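Local coordinates for protein insulinase family protease (Yersinia pestis, PDB 3GO9) that is predicted to be a protease of the insulinase (M16) family, though its peptide-cleaving activity is not established, at residues 266-271 against 331-336; 313-318 against 342-347; 33-38 against 210-215; 134-139 against 230-235; 21-26 against 406-411. All blocks are in the same frame, centred on the assembly; numbering follows the deposited sequence. Where two conformers were deposited one is given.

Contact 1: residues 266-271 against 331-336; sequences QDTLSL and AIHLNT. With ZN (zinc ion), chain E.
In S270 and H333, OG (chi1 -63°) and CG (chi1 -57°) each stand beside their own backbone N, which brings hydroxyl and imidazole together on one face of the sheet. H333 ND1 donates to S270 OG at 2.6 Å with the oxygen in the ring plane, fixing the ring's rotation while NE2 on its far side binds zinc at 2.1 Å. D320 and waters 1 and 2 are also ligands. The two segments run antiparallel, neighbouring strands of the five-stranded sheet in the second α/β part of this M16 chain, and S270 and H333 form a non-hydrogen-bonded pair. The next pair, L269 with L334, exchanges both backbone bonds, L334 N reaching L269 O at 2.8 Å. On the opposite face, L271 CG meets L334 CD1 at 4.2 Å where helix 341-358 covers the sheet. Beyond T268, whose CG2 lies 3.9 Å from H333 CB, the amides of Q266 and N335 meet crosswise, their planes 72° apart, with Q266 NE2 2.7 Å from N335 OD1.

Contact 2: residues 313-318 against 342-347; sequences KNLKLG and TANMTF
The tight part is where L315 and N344 lie alongside each other, running opposite ways. L315 CB lies 3.5 Å from N344 OD1, and with CG anti to the backbone N (chi1 -177°) the leucine branches run back along the amide, CD2 coming to 3.6 Å from the same OD1. CD2 also meets F347 CD2 obliquely at 3.8 Å; I303 and V306 of helix 283-309 press on the phenyl from elsewhere. This is helix 341-358 packed against the loop that leads into edge strand 316-324, the helix following directly after the hairpin of strands 316-324 and 327-336 in an α/β layer. N344 ties the layers: ND2 gives one nearly straight bond (170°) to K313 O at 3.1 Å, with the oxygen close to the amide plane, and another to T336 OG1. On the solvent side the packing thins quickly. K313 offers little beyond its carbonyl, and exposed N314 turns its ND2 to N340.

Contact 3: residues 33-38 against 210-215; sequences NGFSWQ and DAMTLY
Q38 and Y215 form one of the parallel pairs between strands 36-41 and 212-218 of the seven-stranded mixed sheet, and the two side chains run alongside each other in the same sense. Starting at Q38 CB, 3.9 Å from Y215 CD1, the glutamine runs extended along the ring. Its CG passes CE1 at a looser distance, CD closes in on Y215 CE1 at 3.4 Å, and OE1 comes still nearer to that carbon, the amide turned 61° from the ring plane. At the tip, NE2 lies 3.7 Å from Y215 CE1. Outside partners hold these polar ends: R395 bonds to OE1, and Q399 to the tyrosine hydroxyl. Between the strands, S36 N donates to M212 O, L214 N to S36 O, and Q38 N to L214 O, the last at 2.8 Å. On the other face, F35 sets its ring against M212, CE1 3.7 Å from M212 CB, and CZ 3.8 Å from L214 CB. The selenium of M212, a selenomethionine, lies at the ring edge in a Met-aromatic contact. Ahead of the strand, N33 makes an Asx turn, its OD1 taking F35 N from above the amide plane. Where the backbones part, water 3 sits 2.7 Å from each of G34 O, S36 OG and M212 O, and S36 OG also bonds to K30 NZ.

Contact 4: residues 134-139 against 230-235; sequences WLSDTA and SKAFSE
F233 pushes the CE2-CZ side of its ring against the backbone of helix 125-140 at L135 and S136. F233 CE2 lies 3.7 Å from S136 CA, an oblique approach, while L135 CB sits in the ring plane at the edge, 3.9 Å from CZ. A139, one turn further along, adds its methyl near the same plane, CB 4.3 Å from F233 CE2. Next to the ring the helices come close through small residues: S136 CB touches A232 O at 3.4 Å, and A232 CB stays 4.1 Å from S136 OG. In S136 the hydroxyl lies between the backbone N and the carbonyl carbon (chi1 58°), a position from which it bonds back to L132 O in its own helix. One shell out, F35 stacks on the F233 ring, and L214 touches both F233 and L135, so helices 125-140 and 222-233 lie together on the L214 face of the seven-stranded sheet. L135 also meets Y116 of strand 114-120, and N33 ND2 bonds to F233 O. With no hydrogen bond between the two segments and the serine hydroxyl satisfied within its own helix, the contact rests on close van der Waals packing and on burial of the CE2-CZ part of the F233 ring.

Contact 5: residues 21-26 against 406-411; sequences QPDPAW and IAPEQY. With ZN (zinc ion), chain F.
The N-terminal end of helix 408-421, with A407 as N-cap, docks on the chain leading into strand 26-30. A407 N donates to Q21 O at 2.9 Å, and Q21 N to Q410 OE1 at 2.8 Å, so both backbone polar atoms of Q21 are taken. Q410 reaches that far because its CG is anti to the backbone N (chi1 -172°) and the chain beyond is extended; its NE2 bonds to A19 and E18. The Q21 side chain crosses this amide, CG 3.7 Å from Q410 NE2. D23 meets the first helical turn across P408, OD1 3.6 Å from CD, and the same oxygen accepts A25 N at 3.0 Å in an Asx turn within a type I turn. P24 CD rests on A407 CB at 3.9 Å. E409 binds zinc, closely through OE1 (2.1 Å) and loosely through OE2 (2.6 Å). W26, closing the turn, packs on Q38 and L40 of strand 36-41 and makes a cation-pi contact with R395, while P408 leans on F380 of helix 379-384.

In the fold
From the N terminus, residues 21-26 open the longest loop, closed only when contact 5 brings in helix 408-421; the other four contacts all fall within it. Contacts 3 and 4 come first and cross: 33-38 and 134-139 open, then 210-215 and 230-235 close them in the same order, tying the seven-stranded sheet to helices 125-140 and 222-233. They touch through F35 and F233. After both have closed, contacts 1 and 2 cross in the same way within the five-stranded sheet and helix 341-358, their centres about 8 Å apart. The centres of contacts 1 and 3 are about 41 Å apart, on opposite sides of the chain's centre.

Contact 1: residues 266-271 against 331-336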
# COMPACT_ATOMS: atom_id res chain seq x y z
N GLN A 266 17.12 16.09 10.52
CA GLN A 266 18.47 15.99 9.96
C GLN A 266 18.32 15.49 8.53
O GLN A 266 17.21 15.27 8.07
CB GLN A 266 19.36 15.07 10.79
CG GLN A 266 18.94 13.64 10.91
CD GLN A 266 17.79 13.38 11.90
OE1 GLN A 266 17.98 13.42 13.14
NE2 GLN A 266 16.59 13.08 11.36
N ASP A 267 19.43 15.33 7.81
CA ASP A 267 19.34 14.88 6.40
C ASP A 267 18.87 13.43 6.33
O ASP A 267 19.15 12.64 7.21
CB ASP A 267 20.69 14.97 5.67
CG ASP A 267 21.15 16.40 5.41
OD1 ASP A 267 20.43 17.33 5.78
OD2 ASP A 267 22.25 16.59 4.86
N THR A 268 18.21 13.08 5.22
CA THR A 268 18.14 11.68 4.83
C THR A 268 18.63 11.61 3.40
O THR A 268 18.03 12.22 2.54
CB THR A 268 16.71 11.12 4.89
OG1 THR A 268 16.27 11.15 6.27
CG2 THR A 268 16.68 9.71 4.38
N LEU A 269 19.73 10.92 3.16
CA LEU A 269 20.09 10.56 1.81
C LEU A 269 19.49 9.21 1.46
O LEU A 269 19.76 8.21 2.14
CB LEU A 269 21.64 10.47 1.68
CG LEU A 269 22.12 9.98 0.31
CD1 LEU A 269 21.69 11.02 -0.74
CD2 LEU A 269 23.62 9.80 0.27
N SER A 270 18.68 9.17 0.39
CA SER A 270 18.07 7.93 -0.06
C SER A 270 18.78 7.49 -1.34
O SER A 270 19.02 8.29 -2.24
CB SER A 270 16.56 8.08 -0.25
OG SER A 270 15.93 8.40 1.03
N LEU A 271 19.16 6.22 -1.36
CA LEU A 271 19.71 5.56 -2.54
C LEU A 271 18.53 4.77 -3.07
O LEU A 271 18.08 3.78 -2.44
CB LEU A 271 20.90 4.64 -2.15
CG LEU A 271 22.01 5.24 -1.30
CD1 LEU A 271 23.13 4.16 -1.13
CD2 LEU A 271 22.60 6.52 -1.81
N ALA A 331 14.45 1.44 -1.66
CA ALA A 331 15.28 2.52 -1.13
C ALA A 331 16.08 2.10 0.10
O ALA A 331 15.56 1.41 0.98
CB ALA A 331 14.40 3.73 -0.75
N ILE A 332 17.32 2.58 0.17
CA ILE A 332 18.15 2.58 1.38
C ILE A 332 18.21 3.99 1.86
O ILE A 332 18.66 4.88 1.15
CB ILE A 332 19.58 2.07 1.12
CG1 ILE A 332 19.49 0.74 0.43
CG2 ILE A 332 20.39 2.15 2.43
CD1 ILE A 332 20.79 0.23 -0.19
N HIS A 333 17.78 4.20 3.11
CA HIS A 333 17.77 5.52 3.67
C HIS A 333 18.87 5.69 4.70
O HIS A 333 19.01 4.88 5.63
CB HIS A 333 16.46 5.78 4.40
CG HIS A 333 15.25 5.61 3.55
ND1 HIS A 333 14.99 6.41 2.47
CD2 HIS A 333 14.16 4.82 3.72
CE1 HIS A 333 13.81 6.09 1.97
NE2 HIS A 333 13.30 5.12 2.69
N LEU A 334 19.65 6.74 4.53
CA LEU A 334 20.70 7.10 5.45
C LEU A 334 20.29 8.35 6.17
O LEU A 334 20.35 9.43 5.62
CB LEU A 334 22.02 7.37 4.72
CG LEU A 334 22.78 6.24 4.05
CD1 LEU A 334 21.98 5.58 2.93
CD2 LEU A 334 24.14 6.78 3.54
N ASN A 335 19.92 8.21 7.44
CA ASN A 335 19.52 9.38 8.22
C ASN A 335 20.76 9.86 8.97
O ASN A 335 21.36 9.09 9.73
CB ASN A 335 18.37 9.03 9.19
CG ASN A 335 17.92 10.24 10.02
OD1 ASN A 335 17.17 11.11 9.54
ND2 ASN A 335 18.43 10.33 11.25
N THR A 336 21.17 11.08 8.69
CA THR A 336 22.45 11.59 9.14
C THR A 336 22.45 13.10 9.24
O THR A 336 21.87 13.78 8.39
CB THR A 336 23.58 11.17 8.18
OG1 THR A 336 24.81 11.80 8.59
CG2 THR A 336 23.23 11.54 6.71
ZN ZN E . 11.33 4.45 2.19
O HOH W 1 10.69 5.34 0.43
O HOH W 2 10.12 5.26 3.70

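Contact 2: residues 313-318 against 342-347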
# COMPACT_ATOMS: atom_id res chain seq x y z
N LYS A 313 29.39 7.60 13.02
CA LYS A 313 28.90 8.77 13.78
C LYS A 313 27.53 9.26 13.30
O LYS A 313 27.39 9.75 12.18
CB LYS A 313 29.93 9.93 13.68
CG LYS A 313 29.65 11.15 14.58
CD LYS A 313 30.68 11.28 15.71
CE LYS A 313 30.31 12.36 16.71
NZ LYS A 313 31.47 12.68 17.58
N ASN A 314 26.51 9.12 14.15
CA ASN A 314 25.17 9.65 13.90
C ASN A 314 24.40 9.06 12.71
O ASN A 314 23.50 9.71 12.16
CB ASN A 314 25.25 11.17 13.77
CG ASN A 314 25.91 11.81 14.95
OD1 ASN A 314 25.57 11.49 16.07
ND2 ASN A 314 26.84 12.74 14.71
N LEU A 315 24.75 7.84 12.32
CA LEU A 315 24.05 7.19 11.20
C LEU A 315 22.93 6.31 11.67
O LEU A 315 23.19 5.42 12.50
CB LEU A 315 25.02 6.33 10.40
CG LEU A 315 24.46 5.64 9.16
CD1 LEU A 315 23.66 6.59 8.23
CD2 LEU A 315 25.58 4.95 8.40
N LYS A 316 21.70 6.51 11.15
CA LYS A 316 20.62 5.53 11.27
C LYS A 316 20.16 5.12 9.87
O LYS A 316 19.93 5.97 9.02
CB LYS A 316 19.42 6.10 12.03
CG LYS A 316 19.72 6.50 13.46
CD LYS A 316 18.52 7.31 13.95
CE LYS A 316 18.29 7.15 15.43
NZ LYS A 316 16.83 7.24 15.67
N LEU A 317 19.97 3.83 9.68
CA LEU A 317 19.68 3.28 8.37
C LEU A 317 18.28 2.77 8.34
O LEU A 317 17.80 2.17 9.34
CB LEU A 317 20.58 2.11 8.07
CG LEU A 317 22.04 2.42 7.93
CD1 LEU A 317 22.74 1.12 7.61
CD2 LEU A 317 22.25 3.47 6.86
N GLY A 318 17.63 2.98 7.20
CA GLY A 318 16.28 2.52 6.96
C GLY A 318 16.24 1.81 5.62
O GLY A 318 17.10 2.01 4.80
N THR A 342 28.84 12.96 4.05
CA THR A 342 29.81 12.36 3.14
C THR A 342 30.43 11.09 3.73
O THR A 342 30.52 10.08 3.05
CB THR A 342 30.87 13.33 2.71
OG1 THR A 342 30.29 14.51 2.13
CG2 THR A 342 31.79 12.68 1.70
N ALA A 343 30.80 11.10 5.00
CA ALA A 343 31.36 9.91 5.66
C ALA A 343 30.36 8.76 5.68
O ALA A 343 30.71 7.62 5.40
CB ALA A 343 31.82 10.24 7.09
N ASN A 344 29.10 9.06 6.00
CA ASN A 344 28.09 8.04 6.12
C ASN A 344 27.67 7.46 4.77
O ASN A 344 27.49 6.25 4.62
CB ASN A 344 26.89 8.56 6.94
CG ASN A 344 27.15 8.52 8.44
OD1 ASN A 344 27.93 7.69 8.89
ND2 ASN A 344 26.54 9.45 9.21
N MSE A 345 27.58 8.32 3.76
CA MSE A 345 27.37 7.86 2.41
C MSE A 345 28.51 6.96 1.92
O MSE A 345 28.29 5.92 1.31
CB MSE A 345 27.21 9.01 1.46
CG MSE A 345 26.96 8.58 0.03
SE MSE A 345 26.95 10.03 -1.30
CE MSE A 345 28.84 10.43 -1.33
N THR A 346 29.74 7.38 2.23
CA THR A 346 30.94 6.61 1.85
C THR A 346 30.91 5.21 2.49
O THR A 346 31.23 4.20 1.84
CB THR A 346 32.23 7.40 2.22
OG1 THR A 346 32.31 8.58 1.39
CG2 THR A 346 33.47 6.52 1.99
N PHE A 347 30.51 5.15 3.77
CA PHE A 347 30.37 3.89 4.50
C PHE A 347 29.43 2.96 3.74
O PHE A 347 29.76 1.81 3.48
CB PHE A 347 29.80 4.12 5.91
CG PHE A 347 29.33 2.84 6.56
CD1 PHE A 347 30.26 1.90 7.00
CD2 PHE A 347 27.99 2.55 6.70
CE1 PHE A 347 29.84 0.71 7.59
CE2 PHE A 347 27.56 1.33 7.30
CZ PHE A 347 28.48 0.42 7.72

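Contact 3: residues 33-38 against 210-215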
# COMPACT_ATOMS: atom_id res chain seq x y z
N ASN A 33 -25.81 -6.45 -10.26
CA ASN A 33 -25.46 -5.06 -10.68
C ASN A 33 -23.96 -4.80 -10.77
O ASN A 33 -23.52 -3.64 -11.04
CB ASN A 33 -26.11 -4.05 -9.73
CG ASN A 33 -25.61 -4.17 -8.32
OD1 ASN A 33 -24.71 -4.97 -8.03
ND2 ASN A 33 -26.18 -3.36 -7.44
N GLY A 34 -23.17 -5.85 -10.60
CA GLY A 34 -21.72 -5.80 -10.69
C GLY A 34 -20.97 -5.48 -9.40
O GLY A 34 -19.71 -5.45 -9.39
N PHE A 35 -21.72 -5.25 -8.33
CA PHE A 35 -21.11 -5.05 -7.00
C PHE A 35 -20.32 -6.29 -6.57
O PHE A 35 -20.79 -7.39 -6.73
CB PHE A 35 -22.19 -4.75 -6.01
CG PHE A 35 -21.69 -4.33 -4.65
CD1 PHE A 35 -21.50 -2.99 -4.39
CD2 PHE A 35 -21.43 -5.26 -3.67
CE1 PHE A 35 -21.05 -2.58 -3.14
CE2 PHE A 35 -20.97 -4.87 -2.39
CZ PHE A 35 -20.80 -3.51 -2.13
N SER A 36 -19.08 -6.10 -6.10
CA SER A 36 -18.20 -7.22 -5.73
C SER A 36 -18.03 -7.28 -4.24
O SER A 36 -18.02 -6.23 -3.58
CB SER A 36 -16.83 -7.05 -6.38
OG SER A 36 -16.94 -7.10 -7.81
N TRP A 37 -17.89 -8.49 -3.72
CA TRP A 37 -17.61 -8.63 -2.28
C TRP A 37 -16.62 -9.76 -2.05
O TRP A 37 -16.55 -10.71 -2.85
CB TRP A 37 -18.88 -8.84 -1.46
CG TRP A 37 -19.73 -9.99 -1.84
CD1 TRP A 37 -20.78 -9.98 -2.74
CD2 TRP A 37 -19.64 -11.34 -1.36
NE1 TRP A 37 -21.34 -11.24 -2.84
CE2 TRP A 37 -20.67 -12.09 -1.99
CE3 TRP A 37 -18.81 -11.98 -0.44
CZ2 TRP A 37 -20.88 -13.46 -1.75
CZ3 TRP A 37 -19.02 -13.36 -0.19
CH2 TRP A 37 -20.04 -14.08 -0.85
N GLN A 38 -15.88 -9.64 -0.94
CA GLN A 38 -14.88 -10.61 -0.58
C GLN A 38 -14.93 -10.76 0.93
O GLN A 38 -14.95 -9.78 1.64
CB GLN A 38 -13.50 -10.19 -1.02
CG GLN A 38 -13.32 -9.91 -2.49
CD GLN A 38 -11.88 -9.69 -2.91
OE1 GLN A 38 -10.91 -10.03 -2.20
NE2 GLN A 38 -11.73 -9.08 -4.08
N ASP A 210 -20.55 -1.38 -10.12
CA ASP A 210 -19.47 -2.02 -10.85
C ASP A 210 -18.08 -1.48 -10.55
O ASP A 210 -17.07 -2.09 -10.97
CB ASP A 210 -19.78 -1.99 -12.37
CG ASP A 210 -19.84 -0.59 -12.94
OD1 ASP A 210 -20.23 0.34 -12.21
OD2 ASP A 210 -19.56 -0.44 -14.17
N ALA A 211 -18.01 -0.36 -9.82
CA ALA A 211 -16.77 0.24 -9.40
C ALA A 211 -16.53 0.05 -7.90
O ALA A 211 -15.68 0.73 -7.36
CB ALA A 211 -16.77 1.70 -9.73
N MSE A 212 -17.25 -0.89 -7.28
CA MSE A 212 -17.19 -1.07 -5.82
C MSE A 212 -16.85 -2.50 -5.43
O MSE A 212 -17.35 -3.45 -6.03
CB MSE A 212 -18.50 -0.72 -5.14
CG MSE A 212 -18.94 0.70 -5.46
SE MSE A 212 -20.53 1.15 -4.47
CE MSE A 212 -20.73 3.00 -5.06
N THR A 213 -16.07 -2.62 -4.37
CA THR A 213 -15.81 -3.91 -3.72
C THR A 213 -15.89 -3.74 -2.23
O THR A 213 -15.17 -2.87 -1.65
CB THR A 213 -14.45 -4.49 -4.06
OG1 THR A 213 -14.28 -4.55 -5.50
CG2 THR A 213 -14.26 -5.85 -3.49
N LEU A 214 -16.69 -4.60 -1.61
CA LEU A 214 -16.73 -4.68 -0.16
C LEU A 214 -15.90 -5.84 0.36
O LEU A 214 -16.02 -6.96 -0.17
CB LEU A 214 -18.18 -4.87 0.32
CG LEU A 214 -18.37 -5.02 1.83
CD1 LEU A 214 -18.14 -3.74 2.60
CD2 LEU A 214 -19.79 -5.58 2.12
N TYR A 215 -15.04 -5.58 1.34
CA TYR A 215 -14.25 -6.62 1.95
C TYR A 215 -14.63 -6.72 3.42
O TYR A 215 -14.85 -5.71 4.07
CB TYR A 215 -12.74 -6.30 1.92
CG TYR A 215 -12.15 -6.03 0.55
CD1 TYR A 215 -11.39 -7.02 -0.08
CD2 TYR A 215 -12.30 -4.82 -0.04
CE1 TYR A 215 -10.85 -6.79 -1.36
CE2 TYR A 215 -11.80 -4.59 -1.30
CZ TYR A 215 -11.05 -5.60 -1.93
OH TYR A 215 -10.49 -5.34 -3.20
O HOH W 3 -17.32 -4.48 -8.53

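Contact 4: residues 134-139 against 230-235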
# COMPACT_ATOMS: atom_id res chain seq x y z
N TRP A 134 -24.91 1.99 6.94
CA TRP A 134 -24.16 3.21 6.70
C TRP A 134 -23.46 3.10 5.34
O TRP A 134 -23.45 4.03 4.55
CB TRP A 134 -23.12 3.50 7.80
CG TRP A 134 -22.46 4.83 7.62
CD1 TRP A 134 -22.98 6.05 7.97
CD2 TRP A 134 -21.19 5.10 6.98
NE1 TRP A 134 -22.09 7.06 7.62
CE2 TRP A 134 -20.99 6.49 7.04
CE3 TRP A 134 -20.21 4.31 6.37
CZ2 TRP A 134 -19.87 7.09 6.51
CZ3 TRP A 134 -19.05 4.92 5.88
CH2 TRP A 134 -18.92 6.31 5.95
N LEU A 135 -22.89 1.94 5.06
CA LEU A 135 -22.14 1.76 3.81
C LEU A 135 -23.09 1.77 2.60
O LEU A 135 -22.73 2.30 1.53
CB LEU A 135 -21.34 0.48 3.81
CG LEU A 135 -20.14 0.49 4.77
CD1 LEU A 135 -19.61 -0.95 5.00
CD2 LEU A 135 -19.01 1.38 4.28
N SER A 136 -24.27 1.17 2.75
CA SER A 136 -25.29 1.21 1.65
C SER A 136 -25.95 2.57 1.48
O SER A 136 -26.21 3.00 0.34
CB SER A 136 -26.28 0.07 1.74
OG SER A 136 -26.98 0.03 2.97
N ASP A 137 -26.19 3.27 2.57
CA ASP A 137 -26.59 4.69 2.48
C ASP A 137 -25.55 5.48 1.70
O ASP A 137 -25.88 6.27 0.81
CB ASP A 137 -26.71 5.36 3.87
CG ASP A 137 -27.91 4.94 4.71
OD1 ASP A 137 -28.84 4.22 4.23
OD2 ASP A 137 -27.94 5.45 5.89
N THR A 138 -24.27 5.28 2.02
CA THR A 138 -23.23 6.04 1.38
C THR A 138 -23.12 5.68 -0.12
O THR A 138 -22.97 6.57 -0.99
CB THR A 138 -21.91 5.75 2.08
OG1 THR A 138 -21.99 6.19 3.45
CG2 THR A 138 -20.77 6.46 1.43
N ALA A 139 -23.22 4.39 -0.40
CA ALA A 139 -23.00 3.84 -1.76
C ALA A 139 -24.07 4.28 -2.71
O ALA A 139 -23.77 4.54 -3.90
CB ALA A 139 -22.96 2.33 -1.74
N SER A 230 -25.97 -9.00 -0.00
CA SER A 230 -26.89 -8.95 -1.15
C SER A 230 -28.07 -8.03 -0.93
O SER A 230 -28.42 -7.20 -1.77
CB SER A 230 -27.39 -10.35 -1.45
OG SER A 230 -28.13 -10.33 -2.65
N LYS A 231 -28.68 -8.12 0.22
CA LYS A 231 -29.85 -7.30 0.52
C LYS A 231 -29.51 -5.81 0.65
O LYS A 231 -30.31 -4.96 0.29
CB LYS A 231 -30.56 -7.80 1.79
CG LYS A 231 -31.03 -9.28 1.71
CD LYS A 231 -31.88 -9.67 2.92
CE LYS A 231 -32.48 -11.07 2.77
NZ LYS A 231 -31.53 -12.15 3.01
N ALA A 232 -28.30 -5.49 1.14
CA ALA A 232 -27.85 -4.11 1.29
C ALA A 232 -27.48 -3.45 -0.01
O ALA A 232 -27.76 -2.26 -0.16
CB ALA A 232 -26.70 -4.02 2.29
N PHE A 233 -26.84 -4.20 -0.92
CA PHE A 233 -26.19 -3.57 -2.05
C PHE A 233 -26.76 -3.94 -3.42
O PHE A 233 -26.27 -3.43 -4.42
CB PHE A 233 -24.68 -3.86 -2.04
CG PHE A 233 -23.95 -3.28 -0.83
CD1 PHE A 233 -23.63 -4.09 0.23
CD2 PHE A 233 -23.70 -1.92 -0.73
CE1 PHE A 233 -23.01 -3.57 1.34
CE2 PHE A 233 -23.03 -1.40 0.38
CZ PHE A 233 -22.70 -2.24 1.40
N SER A 234 -27.72 -4.85 -3.48
CA SER A 234 -28.17 -5.32 -4.80
C SER A 234 -29.04 -4.30 -5.56
O SER A 234 -29.25 -4.47 -6.78
CB SER A 234 -28.89 -6.67 -4.68
OG SER A 234 -30.09 -6.53 -3.91
N GLU A 235 -29.53 -3.29 -4.86
CA GLU A 235 -30.39 -2.30 -5.45
C GLU A 235 -29.61 -1.12 -6.05
O GLU A 235 -30.18 -0.30 -6.79
CB GLU A 235 -31.47 -1.94 -4.41
CG GLU A 235 -32.44 -0.83 -4.76
CD GLU A 235 -33.26 -1.10 -5.98
OE1 GLU A 235 -33.65 -2.26 -6.25
OE2 GLU A 235 -33.49 -0.06 -6.61

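Contact 5: residues 21-26 against 406-411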
# COMPACT_ATOMS: atom_id res chain seq x y z
N GLN A 21 -2.44 -21.01 -6.99
CA GLN A 21 -3.77 -21.16 -6.43
C GLN A 21 -4.13 -19.90 -5.64
O GLN A 21 -3.55 -19.66 -4.59
CB GLN A 21 -3.79 -22.34 -5.42
CG GLN A 21 -3.53 -23.72 -5.97
CD GLN A 21 -3.42 -24.76 -4.85
OE1 GLN A 21 -4.00 -24.58 -3.77
NE2 GLN A 21 -2.64 -25.83 -5.10
N PRO A 22 -5.11 -19.15 -6.09
CA PRO A 22 -5.64 -18.09 -5.21
C PRO A 22 -6.08 -18.63 -3.90
O PRO A 22 -6.56 -19.75 -3.83
CB PRO A 22 -6.84 -17.53 -6.00
CG PRO A 22 -6.48 -17.87 -7.49
CD PRO A 22 -5.86 -19.23 -7.37
N ASP A 23 -5.93 -17.88 -2.82
CA ASP A 23 -6.22 -18.44 -1.51
C ASP A 23 -7.73 -18.66 -1.39
O ASP A 23 -8.48 -17.69 -1.43
CB ASP A 23 -5.72 -17.45 -0.45
CG ASP A 23 -5.96 -17.93 0.97
OD1 ASP A 23 -6.52 -19.02 1.16
OD2 ASP A 23 -5.55 -17.21 1.90
N PRO A 24 -8.20 -19.90 -1.25
CA PRO A 24 -9.63 -20.18 -1.24
C PRO A 24 -10.28 -19.73 0.07
O PRO A 24 -11.50 -19.65 0.13
CB PRO A 24 -9.69 -21.72 -1.41
CG PRO A 24 -8.48 -22.19 -0.82
CD PRO A 24 -7.42 -21.16 -1.15
N ALA A 25 -9.49 -19.37 1.07
CA ALA A 25 -10.04 -18.81 2.30
C ALA A 25 -10.82 -17.50 2.03
O ALA A 25 -11.76 -17.17 2.79
CB ALA A 25 -8.97 -18.57 3.28
N TRP A 26 -10.44 -16.77 0.98
CA TRP A 26 -11.13 -15.54 0.57
C TRP A 26 -12.28 -15.87 -0.35
O TRP A 26 -12.02 -16.11 -1.57
CB TRP A 26 -10.19 -14.54 -0.09
CG TRP A 26 -9.43 -13.72 0.88
CD1 TRP A 26 -8.19 -13.92 1.34
CD2 TRP A 26 -9.90 -12.55 1.50
NE1 TRP A 26 -7.83 -12.94 2.20
CE2 TRP A 26 -8.89 -12.08 2.34
CE3 TRP A 26 -11.11 -11.86 1.43
CZ2 TRP A 26 -9.02 -10.95 3.09
CZ3 TRP A 26 -11.25 -10.71 2.17
CH2 TRP A 26 -10.19 -10.26 3.00
N ILE A 406 -1.74 -16.23 -2.45
CA ILE A 406 -1.86 -17.63 -2.77
C ILE A 406 -2.26 -18.48 -1.57
O ILE A 406 -2.03 -18.06 -0.45
CB ILE A 406 -0.59 -18.21 -3.44
CG1 ILE A 406 0.65 -18.15 -2.60
CG2 ILE A 406 -0.42 -17.50 -4.78
CD1 ILE A 406 1.79 -18.95 -3.19
N ALA A 407 -2.81 -19.67 -1.82
CA ALA A 407 -3.15 -20.60 -0.72
C ALA A 407 -1.95 -20.80 0.18
O ALA A 407 -0.84 -21.00 -0.30
CB ALA A 407 -3.62 -21.95 -1.29
N PRO A 408 -2.15 -20.78 1.50
CA PRO A 408 -0.97 -20.82 2.36
C PRO A 408 -0.23 -22.15 2.29
O PRO A 408 1.00 -22.15 2.42
CB PRO A 408 -1.55 -20.53 3.77
CG PRO A 408 -3.05 -20.72 3.64
CD PRO A 408 -3.39 -20.39 2.21
N GLU A 409 -0.91 -23.27 2.04
CA GLU A 409 -0.19 -24.52 1.88
C GLU A 409 0.66 -24.49 0.62
O GLU A 409 1.77 -25.05 0.63
CB GLU A 409 -1.09 -25.73 1.86
CG GLU A 409 -1.73 -26.01 3.19
CD GLU A 409 -2.78 -27.05 3.06
OE1 GLU A 409 -3.79 -26.77 2.39
OE2 GLU A 409 -2.57 -28.15 3.56
N GLN A 410 0.16 -23.84 -0.43
CA GLN A 410 0.98 -23.75 -1.66
C GLN A 410 2.17 -22.84 -1.42
O GLN A 410 3.29 -23.17 -1.81
CB GLN A 410 0.19 -23.23 -2.84
CG GLN A 410 1.00 -23.34 -4.16
CD GLN A 410 0.22 -22.84 -5.34
OE1 GLN A 410 -0.32 -21.75 -5.28
NE2 GLN A 410 0.13 -23.68 -6.43
N TYR A 411 1.95 -21.75 -0.67
CA TYR A 411 3.00 -20.85 -0.33
C TYR A 411 4.08 -21.64 0.39
O TYR A 411 5.25 -21.56 0.07
CB TYR A 411 2.49 -19.70 0.52
CG TYR A 411 3.58 -18.78 0.99
CD1 TYR A 411 3.82 -17.59 0.37
CD2 TYR A 411 4.38 -19.13 2.07
CE1 TYR A 411 4.85 -16.74 0.83
CE2 TYR A 411 5.40 -18.31 2.51
CZ TYR A 411 5.64 -17.13 1.88
OH TYR A 411 6.67 -16.33 2.35
ZN ZN F . -4.97 -28.52 2.73
O HOH W 4 -5.44 -27.65 4.27